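Local coordinates for uncharacterized protein Cgl0159 (Corynebacterium glutamicum, PDB 3FOK) that is of unknown function but has a TIM-barrel fold and assembles from several copies of the same chain, at residues S136-G141 and A173-P178; P160-T165 and A210-D215; A166-E171 and L177-E182. All coordinates share one frame; numbering follows the deposited sequence.

Contact 1 (S136-G141 and A173-P178)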
ATOM      1  N   SER A 136      19.670   6.013  -6.531  1.00 18.81           N
ATOM      2  CA  SER A 136      20.655   5.543  -7.500  1.00 20.05           C
ATOM      3  C   SER A 136      21.312   6.677  -8.280  1.00 20.70           C
ATOM      4  O   SER A 136      22.462   6.560  -8.698  1.00 19.71           O
ATOM      5  CB  SER A 136      20.014   4.561  -8.484  1.00 20.21           C
ATOM      6  OG  SER A 136      19.160   5.230  -9.395  1.00 17.43           O
HETATM    7  N   MSE A 137      20.587   7.772  -8.481  1.00 21.26           N
HETATM    8  CA  MSE A 137      21.143   8.899  -9.213  1.00 21.50           C
HETATM    9  C   MSE A 137      22.209   9.584  -8.366  1.00 22.00           C
HETATM   10  O   MSE A 137      23.293   9.905  -8.856  1.00 21.66           O
HETATM   11  CB  MSE A 137      20.039   9.883  -9.584  1.00 22.20           C
HETATM   12  CG  MSE A 137      18.994   9.290 -10.506  1.00 27.94           C
HETATM   13 SE   MSE A 137      17.837  10.616 -11.314  1.00 32.93          SE
HETATM   14  CE  MSE A 137      18.659  10.672 -13.024  1.00 35.22           C
ATOM     15  N   VAL A 138      21.902   9.801  -7.092  1.00 20.96           N
ATOM     16  CA  VAL A 138      22.857  10.424  -6.192  1.00 21.09           C
ATOM     17  C   VAL A 138      24.110   9.555  -6.108  1.00 21.95           C
ATOM     18  O   VAL A 138      25.229  10.053  -6.210  1.00 21.58           O
ATOM     19  CB  VAL A 138      22.262  10.600  -4.778  1.00 20.42           C
ATOM     20  CG1 VAL A 138      23.355  10.988  -3.793  1.00 16.35           C
ATOM     21  CG2 VAL A 138      21.182  11.662  -4.803  1.00 18.72           C
ATOM     22  N   ASP A 139      23.912   8.254  -5.926  1.00 24.07           N
ATOM     23  CA  ASP A 139      25.021   7.313  -5.826  1.00 26.15           C
ATOM     24  C   ASP A 139      25.878   7.247  -7.086  1.00 25.18           C
ATOM     25  O   ASP A 139      27.105   7.193  -7.015  1.00 26.22           O
ATOM     26  CB  ASP A 139      24.495   5.910  -5.529  1.00 29.72           C
ATOM     27  CG  ASP A 139      25.576   4.847  -5.657  1.00 34.38           C
ATOM     28  OD1 ASP A 139      26.497   4.823  -4.809  1.00 35.97           O
ATOM     29  OD2 ASP A 139      25.512   4.044  -6.615  1.00 36.79           O
ATOM     30  N   ARG A 140      25.223   7.255  -8.238  1.00 24.27           N
ATOM     31  CA  ARG A 140      25.910   7.155  -9.520  1.00 23.67           C
ATOM     32  C   ARG A 140      26.517   8.471  -9.984  1.00 23.47           C
ATOM     33  O   ARG A 140      27.496   8.484 -10.734  1.00 22.96           O
ATOM     34  CB  ARG A 140      24.936   6.658 -10.581  1.00 22.58           C
ATOM     35  CG  ARG A 140      25.556   5.755 -11.603  1.00 24.74           C
ATOM     36  CD  ARG A 140      25.857   4.402 -11.011  1.00 25.98           C
ATOM     37  NE  ARG A 140      25.656   3.361 -12.011  1.00 28.63           N
ATOM     38  CZ  ARG A 140      25.566   2.064 -11.737  1.00 30.51           C
ATOM     39  NH1 ARG A 140      25.664   1.636 -10.481  1.00 29.68           N
ATOM     40  NH2 ARG A 140      25.355   1.197 -12.723  1.00 31.30           N
ATOM     41  N   GLY A 141      25.920   9.576  -9.554  1.00 21.92           N
ATOM     42  CA  GLY A 141      26.427  10.871  -9.949  1.00 20.58           C
ATOM     43  C   GLY A 141      25.697  11.491 -11.123  1.00 21.07           C
ATOM     44  O   GLY A 141      26.243  12.380 -11.775  1.00 21.54           O
ATOM     45  N   ALA A 173      14.450  17.186  -4.308  1.00 12.69           N
ATOM     46  CA  ALA A 173      14.731  18.445  -3.635  1.00 11.91           C
ATOM     47  C   ALA A 173      15.587  18.225  -2.394  1.00 11.36           C
ATOM     48  O   ALA A 173      16.575  18.923  -2.178  1.00  9.82           O
ATOM     49  CB  ALA A 173      13.427  19.141  -3.258  1.00 11.69           C
ATOM     50  N   ALA A 174      15.209  17.243  -1.582  1.00 12.93           N
ATOM     51  CA  ALA A 174      15.946  16.941  -0.358  1.00 13.64           C
ATOM     52  C   ALA A 174      17.397  16.556  -0.642  1.00 14.45           C
ATOM     53  O   ALA A 174      18.270  16.746   0.203  1.00 14.26           O
ATOM     54  CB  ALA A 174      15.250  15.824   0.411  1.00 10.65           C
ATOM     55  N   ALA A 175      17.653  16.012  -1.827  1.00 15.29           N
ATOM     56  CA  ALA A 175      19.005  15.609  -2.201  1.00 15.91           C
ATOM     57  C   ALA A 175      19.680  16.710  -3.018  1.00 17.06           C
ATOM     58  O   ALA A 175      20.822  16.555  -3.464  1.00 16.24           O
ATOM     59  CB  ALA A 175      18.962  14.309  -3.005  1.00 12.77           C
ATOM     60  N   GLN A 176      18.965  17.816  -3.208  1.00 17.02           N
ATOM     61  CA  GLN A 176      19.482  18.944  -3.980  1.00 20.22           C
ATOM     62  C   GLN A 176      19.832  18.513  -5.396  1.00 19.12           C
ATOM     63  O   GLN A 176      20.829  18.943  -5.975  1.00 17.69           O
ATOM     64  CB  GLN A 176      20.705  19.559  -3.290  1.00 21.42           C
ATOM     65  CG  GLN A 176      20.337  20.322  -2.030  1.00 24.55           C
ATOM     66  CD  GLN A 176      21.510  21.050  -1.416  1.00 28.69           C
ATOM     67  OE1 GLN A 176      21.329  21.948  -0.593  1.00 29.34           O
ATOM     68  NE2 GLN A 176      22.724  20.664  -1.807  1.00 31.01           N
ATOM     69  N   LEU A 177      18.981  17.652  -5.937  1.00 18.73           N
ATOM     70  CA  LEU A 177      19.132  17.128  -7.286  1.00 18.31           C
ATOM     71  C   LEU A 177      18.094  17.789  -8.184  1.00 17.18           C
ATOM     72  O   LEU A 177      16.900  17.613  -7.979  1.00 16.93           O
ATOM     73  CB  LEU A 177      18.905  15.615  -7.284  1.00 17.42           C
ATOM     74  CG  LEU A 177      18.887  14.942  -8.655  1.00 16.45           C
ATOM     75  CD1 LEU A 177      20.295  14.940  -9.226  1.00 15.66           C
ATOM     76  CD2 LEU A 177      18.354  13.527  -8.534  1.00 15.11           C
ATOM     77  N   PRO A 178      18.536  18.562  -9.184  1.00 17.45           N
ATOM     78  CA  PRO A 178      17.577  19.218 -10.076  1.00 16.49           C
ATOM     79  C   PRO A 178      16.629  18.194 -10.682  1.00 17.73           C
ATOM     80  O   PRO A 178      17.056  17.115 -11.099  1.00 20.62           O
ATOM     81  CB  PRO A 178      18.472  19.871 -11.124  1.00 17.58           C
ATOM     82  CG  PRO A 178      19.715  20.189 -10.351  1.00 17.51           C
ATOM     83  CD  PRO A 178      19.919  18.920  -9.548  1.00 17.60           C
TER
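The side chains of M137 and L177 meet at about a right angle. M137 is a selenomethionine. Its SE lies 4.1 Å from CD2 of L177, and the same CD2 touches CB of M137, so one methyl rests against both the root and the selenium of the chain. CG of M137 lies beside the backbone N and anti to the carbonyl carbon (chi1 -63°), which leads the selenium past the leucine methyl. Nearer the surface, CG2 of V138 meets CB of A175 at 3.9 Å. Both pairs are purely apolar. In the next shell, A145 of strand 144-151 touches both M137 and L177. Backbone turns position the groups. Helix 158-174 ends in a Schellman motif with Q176 at positive phi, and N of Q176 bonds to O of A173 at 2.8 Å. This turn leaves A175 and L177 both directed at the other helix. G141, the first residue after helix 134-140, has positive phi, and N of G141 bonds to O of M137 at 2.7 Å. R140 faces elsewhere and forms a salt bridge with D215 of a second subunit. The chemistry implies two apolar touches, burying 143 Å², between helix 134-140 and the turn after helix 158-174, held by van der Waals contact alone.

Contact 2 (P160-T165 and A210-D215)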
ATOM      1  N   PRO A 160      -2.677   8.407  -8.943  1.00 13.50           N
ATOM      2  CA  PRO A 160      -1.428   7.903  -8.367  1.00 11.95           C
ATOM      3  C   PRO A 160      -0.164   8.483  -9.006  1.00 12.36           C
ATOM      4  O   PRO A 160       0.894   8.525  -8.372  1.00 11.29           O
ATOM      5  CB  PRO A 160      -1.549   6.384  -8.535  1.00 10.18           C
ATOM      6  CG  PRO A 160      -2.481   6.230  -9.701  1.00 12.24           C
ATOM      7  CD  PRO A 160      -3.507   7.300  -9.456  1.00 12.18           C
ATOM      8  N   THR A 161      -0.267   8.942 -10.252  1.00 12.77           N
ATOM      9  CA  THR A 161       0.896   9.515 -10.925  1.00 12.67           C
ATOM     10  C   THR A 161       1.234  10.886 -10.345  1.00 14.56           C
ATOM     11  O   THR A 161       2.407  11.243 -10.213  1.00 16.60           O
ATOM     12  CB  THR A 161       0.665   9.653 -12.444  1.00 12.52           C
ATOM     13  OG1 THR A 161       0.319   8.376 -12.993  1.00 14.25           O
ATOM     14  CG2 THR A 161       1.930  10.155 -13.134  1.00  9.68           C
ATOM     15  N   LEU A 162       0.210  11.657  -9.996  1.00 13.98           N
ATOM     16  CA  LEU A 162       0.440  12.973  -9.418  1.00 14.36           C
ATOM     17  C   LEU A 162       1.138  12.796  -8.072  1.00 15.35           C
ATOM     18  O   LEU A 162       2.114  13.482  -7.767  1.00 15.20           O
ATOM     19  CB  LEU A 162      -0.884  13.716  -9.219  1.00 13.15           C
ATOM     20  CG  LEU A 162      -1.640  14.143 -10.479  1.00 14.98           C
ATOM     21  CD1 LEU A 162      -3.001  14.710 -10.096  1.00 13.53           C
ATOM     22  CD2 LEU A 162      -0.824  15.176 -11.241  1.00 13.82           C
ATOM     23  N   GLU A 163       0.640  11.856  -7.275  1.00 14.90           N
ATOM     24  CA  GLU A 163       1.212  11.599  -5.958  1.00 14.66           C
ATOM     25  C   GLU A 163       2.638  11.055  -6.032  1.00 13.29           C
ATOM     26  O   GLU A 163       3.499  11.462  -5.256  1.00 12.70           O
ATOM     27  CB  GLU A 163       0.311  10.641  -5.167  1.00 14.04           C
ATOM     28  CG  GLU A 163       0.814  10.318  -3.771  1.00 14.94           C
ATOM     29  CD  GLU A 163      -0.252   9.693  -2.886  1.00 16.62           C
ATOM     30  OE1 GLU A 163      -1.098   8.939  -3.410  1.00 13.67           O
ATOM     31  OE2 GLU A 163      -0.237   9.950  -1.661  1.00 20.66           O
ATOM     32  N   ALA A 164       2.893  10.150  -6.969  1.00 12.69           N
ATOM     33  CA  ALA A 164       4.227   9.578  -7.116  1.00 10.78           C
ATOM     34  C   ALA A 164       5.204  10.646  -7.588  1.00 13.06           C
ATOM     35  O   ALA A 164       6.379  10.638  -7.204  1.00 13.32           O
ATOM     36  CB  ALA A 164       4.200   8.423  -8.105  1.00  9.99           C
ATOM     37  N   THR A 165       4.722  11.562  -8.428  1.00 12.41           N
ATOM     38  CA  THR A 165       5.568  12.636  -8.930  1.00 12.34           C
ATOM     39  C   THR A 165       5.923  13.561  -7.772  1.00 11.95           C
ATOM     40  O   THR A 165       7.059  14.031  -7.667  1.00 11.22           O
ATOM     41  CB  THR A 165       4.855  13.453 -10.031  1.00 14.28           C
ATOM     42  OG1 THR A 165       4.640  12.623 -11.178  1.00 14.33           O
ATOM     43  CG2 THR A 165       5.692  14.659 -10.428  1.00 13.61           C
ATOM     44  N   ALA A 210       3.938  22.508 -11.258  1.00 16.15           N
ATOM     45  CA  ALA A 210       4.721  23.374 -10.388  1.00 14.70           C
ATOM     46  C   ALA A 210       4.369  23.177  -8.918  1.00 14.97           C
ATOM     47  O   ALA A 210       5.223  23.338  -8.044  1.00 17.19           O
ATOM     48  CB  ALA A 210       4.505  24.835 -10.781  1.00 14.73           C
ATOM     49  N   GLY A 211       3.113  22.829  -8.647  1.00 14.31           N
ATOM     50  CA  GLY A 211       2.683  22.640  -7.272  1.00 13.46           C
ATOM     51  C   GLY A 211       2.967  21.272  -6.670  1.00 12.66           C
ATOM     52  O   GLY A 211       2.616  21.024  -5.516  1.00 12.38           O
ATOM     53  N   LEU A 212       3.597  20.385  -7.436  1.00 10.10           N
ATOM     54  CA  LEU A 212       3.904  19.038  -6.957  1.00 10.85           C
ATOM     55  C   LEU A 212       5.222  19.002  -6.190  1.00 10.68           C
ATOM     56  O   LEU A 212       6.251  19.468  -6.673  1.00 10.20           O
ATOM     57  CB  LEU A 212       3.974  18.057  -8.134  1.00  9.30           C
ATOM     58  CG  LEU A 212       2.708  17.883  -8.976  1.00 10.83           C
ATOM     59  CD1 LEU A 212       2.988  16.956 -10.151  1.00  9.08           C
ATOM     60  CD2 LEU A 212       1.590  17.322  -8.107  1.00  9.77           C
ATOM     61  N   GLY A 213       5.191  18.427  -4.993  1.00 11.14           N
ATOM     62  CA  GLY A 213       6.391  18.351  -4.179  1.00 12.66           C
ATOM     63  C   GLY A 213       6.251  19.215  -2.940  1.00 14.16           C
ATOM     64  O   GLY A 213       5.410  20.109  -2.903  1.00 16.06           O
ATOM     65  N   ASN A 214       7.073  18.958  -1.927  1.00 15.43           N
ATOM     66  CA  ASN A 214       7.014  19.724  -0.688  1.00 16.53           C
ATOM     67  C   ASN A 214       8.094  20.793  -0.655  1.00 17.36           C
ATOM     68  O   ASN A 214       8.300  21.463   0.356  1.00 17.09           O
ATOM     69  CB  ASN A 214       7.169  18.790   0.517  1.00 17.70           C
ATOM     70  CG  ASN A 214       8.532  18.120   0.574  1.00 18.19           C
ATOM     71  OD1 ASN A 214       8.821  17.363   1.500  1.00 18.08           O
ATOM     72  ND2 ASN A 214       9.375  18.398  -0.408  1.00 18.97           N
ATOM     73  N   ASP A 215       8.776  20.942  -1.781  1.00 18.24           N
ATOM     74  CA  ASP A 215       9.847  21.913  -1.942  1.00 19.48           C
ATOM     75  C   ASP A 215      10.047  22.015  -3.450  1.00 21.49           C
ATOM     76  O   ASP A 215      10.525  21.075  -4.078  1.00 21.93           O
ATOM     77  CB  ASP A 215      11.127  21.386  -1.290  1.00 20.30           C
ATOM     78  CG  ASP A 215      12.301  22.346  -1.422  1.00 22.11           C
ATOM     79  OD1 ASP A 215      12.232  23.270  -2.260  1.00 22.18           O
ATOM     80  OD2 ASP A 215      13.298  22.167  -0.689  1.00 21.51           O
TER
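L212 packs on T165 and L162 with its two methyl groups. CD1 of L212 approaches CG2 of T165 to 3.6 Å and also lies near CB of that residue. The same methyl is 4.3 Å from CD2 of L162. The other branch meets a polar group: CD2 of L212 is a methyl lying against the carbonyl oxygen of L162, 3.9 Å from that O. One leucine therefore reaches two residues a helical turn apart. OG1 of T165 bonds both within the helix and outside it. Within, it donates to O of T161 at 2.8 Å, tilted 30° from the carbonyl plane. N of T165 reaches that oxygen from the opposite face. Outside, OG1 bonds to the hydroxyl of Y129, which helps fix its rotation. With CG2 anti to the backbone N and OG1 beside it (chi1 -66°), the threonine turns its hydroxyl back to the helix and its methyl to L212. V149 of strand 144-151 touches both T165 and L212. E163 forms a salt bridge with R128 of a third subunit, and D215 with R140 of that subunit. The contact joins the start of helix 158-174 to the loop that leads from helix 199-210 to strand 219-224. This packing fits the helix-and-loop outer side of a TIM barrel.

Contact 3 (A166-E171 and L177-E182); sequences AHAVNE and LPIMLE
I179 pushes its CD1 methyl against A168 and V169, where helix 158-174 covers strand 179-189. These two elements, with strand 144-151, form a beta-alpha-beta unit of the TIM barrel. The helix and strand segments run nearly antiparallel, at 161°, and their axes come within 9.6 Å. That spacing is bridged by side chains.

The main bump is I179. Its CG1 is anti to the backbone N (chi1 -178°) and chi2 is also extended, so CD1 stands well out from the strand toward the helix. The hollow that takes it has a backbone part and a side-chain part. O of A168 lies 4.0 Å from CD1, and CB of the same residue is at 4.2 Å. CG2 of V169 supplies the other wall, also 4.0 Å from CD1. CB of A168 is short, and CD1 of I179 comes to rest against it and the adjoining carbonyl. V169 and I179 cross at about a right angle.

The valine is in turn a bump between two strand residues. Its CG2 meets both I179 and L181. L181, two residues further along the strand, also points toward the helix. M180 between them belongs to the other side and packs on L241 of strand 240-243. T219 of strand 219-224 touches both V169 and I179, and T147 of strand 144-151 touches L181, so the neighbouring strands share in the layer. At its far end the seam closes with CG2 of V169 lying 4.2 Å from CD2 of L181.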
ATOM      1  N   ALA A 166       4.948  13.812  -6.901  1.00 10.53           N
ATOM      2  CA  ALA A 166       5.173  14.672  -5.743  1.00 11.78           C
ATOM      3  C   ALA A 166       6.261  14.053  -4.872  1.00 12.52           C
ATOM      4  O   ALA A 166       7.145  14.753  -4.370  1.00 12.57           O
ATOM      5  CB  ALA A 166       3.890  14.833  -4.941  1.00  9.65           C
ATOM      6  N   HIS A 167       6.202  12.736  -4.698  1.00 13.27           N
ATOM      7  CA  HIS A 167       7.197  12.044  -3.892  1.00 14.77           C
ATOM      8  C   HIS A 167       8.575  12.143  -4.541  1.00 15.85           C
ATOM      9  O   HIS A 167       9.579  12.329  -3.854  1.00 18.28           O
ATOM     10  CB  HIS A 167       6.798  10.576  -3.705  1.00 16.33           C
ATOM     11  CG  HIS A 167       5.596  10.385  -2.827  1.00 19.39           C
ATOM     12  ND1 HIS A 167       4.888  11.440  -2.293  1.00 20.22           N
ATOM     13  CD2 HIS A 167       4.977   9.261  -2.389  1.00 20.92           C
ATOM     14  CE1 HIS A 167       3.888  10.978  -1.565  1.00 19.48           C
ATOM     15  NE2 HIS A 167       3.919   9.658  -1.607  1.00 20.96           N
ATOM     16  N   ALA A 168       8.625  12.035  -5.867  1.00 14.46           N
ATOM     17  CA  ALA A 168       9.896  12.128  -6.577  1.00 14.54           C
ATOM     18  C   ALA A 168      10.527  13.500  -6.331  1.00 15.38           C
ATOM     19  O   ALA A 168      11.729  13.603  -6.098  1.00 14.93           O
ATOM     20  CB  ALA A 168       9.687  11.910  -8.066  1.00 13.94           C
ATOM     21  N   VAL A 169       9.712  14.551  -6.379  1.00 14.81           N
ATOM     22  CA  VAL A 169      10.210  15.898  -6.147  1.00 13.45           C
ATOM     23  C   VAL A 169      10.680  16.032  -4.700  1.00 14.48           C
ATOM     24  O   VAL A 169      11.704  16.665  -4.437  1.00 14.28           O
ATOM     25  CB  VAL A 169       9.126  16.960  -6.446  1.00 11.94           C
ATOM     26  CG1 VAL A 169       9.654  18.348  -6.109  1.00  9.77           C
ATOM     27  CG2 VAL A 169       8.734  16.897  -7.915  1.00 10.57           C
ATOM     28  N   ASN A 170       9.936  15.440  -3.765  1.00 14.98           N
ATOM     29  CA  ASN A 170      10.318  15.488  -2.356  1.00 15.67           C
ATOM     30  C   ASN A 170      11.756  15.009  -2.235  1.00 16.88           C
ATOM     31  O   ASN A 170      12.616  15.696  -1.687  1.00 17.49           O
ATOM     32  CB  ASN A 170       9.442  14.561  -1.509  1.00 15.54           C
ATOM     33  CG  ASN A 170       8.025  15.077  -1.328  1.00 17.72           C
ATOM     34  OD1 ASN A 170       7.190  14.412  -0.708  1.00 17.10           O
ATOM     35  ND2 ASN A 170       7.745  16.262  -1.858  1.00 15.10           N
ATOM     36  N   GLU A 171      12.004  13.814  -2.761  1.00 18.21           N
ATOM     37  CA  GLU A 171      13.327  13.202  -2.710  1.00 18.89           C
ATOM     38  C   GLU A 171      14.388  13.972  -3.485  1.00 18.24           C
ATOM     39  O   GLU A 171      15.501  14.167  -2.996  1.00 20.00           O
ATOM     40  CB  GLU A 171      13.268  11.766  -3.232  1.00 22.29           C
ATOM     41  CG  GLU A 171      12.480  10.810  -2.352  1.00 27.60           C
ATOM     42  CD  GLU A 171      12.529   9.385  -2.859  1.00 29.41           C
ATOM     43  OE1 GLU A 171      13.644   8.834  -2.967  1.00 32.54           O
ATOM     44  OE2 GLU A 171      11.457   8.817  -3.152  1.00 32.66           O
ATOM     45  N   LEU A 177      18.981  17.652  -5.937  1.00 18.73           N
ATOM     46  CA  LEU A 177      19.132  17.128  -7.286  1.00 18.31           C
ATOM     47  C   LEU A 177      18.094  17.789  -8.184  1.00 17.18           C
ATOM     48  O   LEU A 177      16.900  17.613  -7.979  1.00 16.93           O
ATOM     49  CB  LEU A 177      18.905  15.615  -7.284  1.00 17.42           C
ATOM     50  CG  LEU A 177      18.887  14.942  -8.655  1.00 16.45           C
ATOM     51  CD1 LEU A 177      20.295  14.940  -9.226  1.00 15.66           C
ATOM     52  CD2 LEU A 177      18.354  13.527  -8.534  1.00 15.11           C
ATOM     53  N   PRO A 178      18.536  18.562  -9.184  1.00 17.45           N
ATOM     54  CA  PRO A 178      17.577  19.218 -10.076  1.00 16.49           C
ATOM     55  C   PRO A 178      16.629  18.194 -10.682  1.00 17.73           C
ATOM     56  O   PRO A 178      17.056  17.115 -11.099  1.00 20.62           O
ATOM     57  CB  PRO A 178      18.472  19.871 -11.124  1.00 17.58           C
ATOM     58  CG  PRO A 178      19.715  20.189 -10.351  1.00 17.51           C
ATOM     59  CD  PRO A 178      19.919  18.920  -9.548  1.00 17.60           C
ATOM     60  N   ILE A 179      15.341  18.521 -10.716  1.00 16.99           N
ATOM     61  CA  ILE A 179      14.356  17.610 -11.276  1.00 17.20           C
ATOM     62  C   ILE A 179      13.475  18.304 -12.314  1.00 18.59           C
ATOM     63  O   ILE A 179      12.816  19.311 -12.052  1.00 17.25           O
ATOM     64  CB  ILE A 179      13.494  16.966 -10.164  1.00 17.30           C
ATOM     65  CG1 ILE A 179      12.508  15.975 -10.784  1.00 15.35           C
ATOM     66  CG2 ILE A 179      12.791  18.045  -9.355  1.00 15.41           C
ATOM     67  CD1 ILE A 179      11.786  15.119  -9.769  1.00 16.15           C
HETATM   68  N   MSE A 180      13.493  17.717 -13.503  1.00 20.34           N
HETATM   69  CA  MSE A 180      12.797  18.180 -14.697  1.00 22.53           C
HETATM   70  C   MSE A 180      11.428  17.498 -14.855  1.00 21.56           C
HETATM   71  O   MSE A 180      11.354  16.273 -14.955  1.00 21.16           O
HETATM   72  CB  MSE A 180      13.708  17.830 -15.877  1.00 26.87           C
HETATM   73  CG  MSE A 180      13.436  18.453 -17.217  1.00 32.98           C
HETATM   74 SE   MSE A 180      14.657  17.576 -18.470  1.00 40.11          SE
HETATM   75  CE  MSE A 180      16.334  18.342 -17.877  1.00 38.23           C
ATOM     76  N   LEU A 181      10.349  18.277 -14.869  1.00 19.38           N
ATOM     77  CA  LEU A 181       9.016  17.704 -15.035  1.00 18.86           C
ATOM     78  C   LEU A 181       8.467  18.049 -16.419  1.00 19.34           C
ATOM     79  O   LEU A 181       8.489  19.215 -16.827  1.00 18.76           O
ATOM     80  CB  LEU A 181       8.046  18.233 -13.968  1.00 18.79           C
ATOM     81  CG  LEU A 181       8.364  18.077 -12.478  1.00 18.60           C
ATOM     82  CD1 LEU A 181       7.150  18.518 -11.672  1.00 19.37           C
ATOM     83  CD2 LEU A 181       8.711  16.638 -12.152  1.00 19.39           C
ATOM     84  N   GLU A 182       7.979  17.036 -17.134  1.00 18.46           N
ATOM     85  CA  GLU A 182       7.407  17.235 -18.461  1.00 17.90           C
ATOM     86  C   GLU A 182       5.898  17.077 -18.311  1.00 18.18           C
ATOM     87  O   GLU A 182       5.380  15.961 -18.334  1.00 17.84           O
ATOM     88  CB  GLU A 182       7.945  16.190 -19.443  1.00 19.04           C
ATOM     89  CG  GLU A 182       7.649  16.499 -20.911  1.00 21.87           C
ATOM     90  CD  GLU A 182       8.157  15.418 -21.856  1.00 23.81           C
ATOM     91  OE1 GLU A 182       9.274  14.903 -21.635  1.00 24.09           O
ATOM     92  OE2 GLU A 182       7.447  15.093 -22.830  1.00 26.01           O
TER

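Overall arrangement
All three contacts lie on or just after helix 158-174. Contact 2 takes its early turns, contact 3 its middle and contact 1 the turn just after its C-terminal end. Contacts 2 and 3 are buried, while contact 1 is partly buried, with V138 exposed. Contact 3 sets helix against strand within one beta-alpha-beta unit; the other two reach laterally, one to helix 134-140 and one to the loop after helix 199-210. Contacts 1 and 3 share L177 and P178, and their centres are about 10 Å apart. Contacts 2 and 3 are closer, about 8 Å between centres, and V169 touches L212 and D215. Across each pair of segments the packing is apolar, whereas charged side chains in contacts 1 and 2 engage neighbouring subunits.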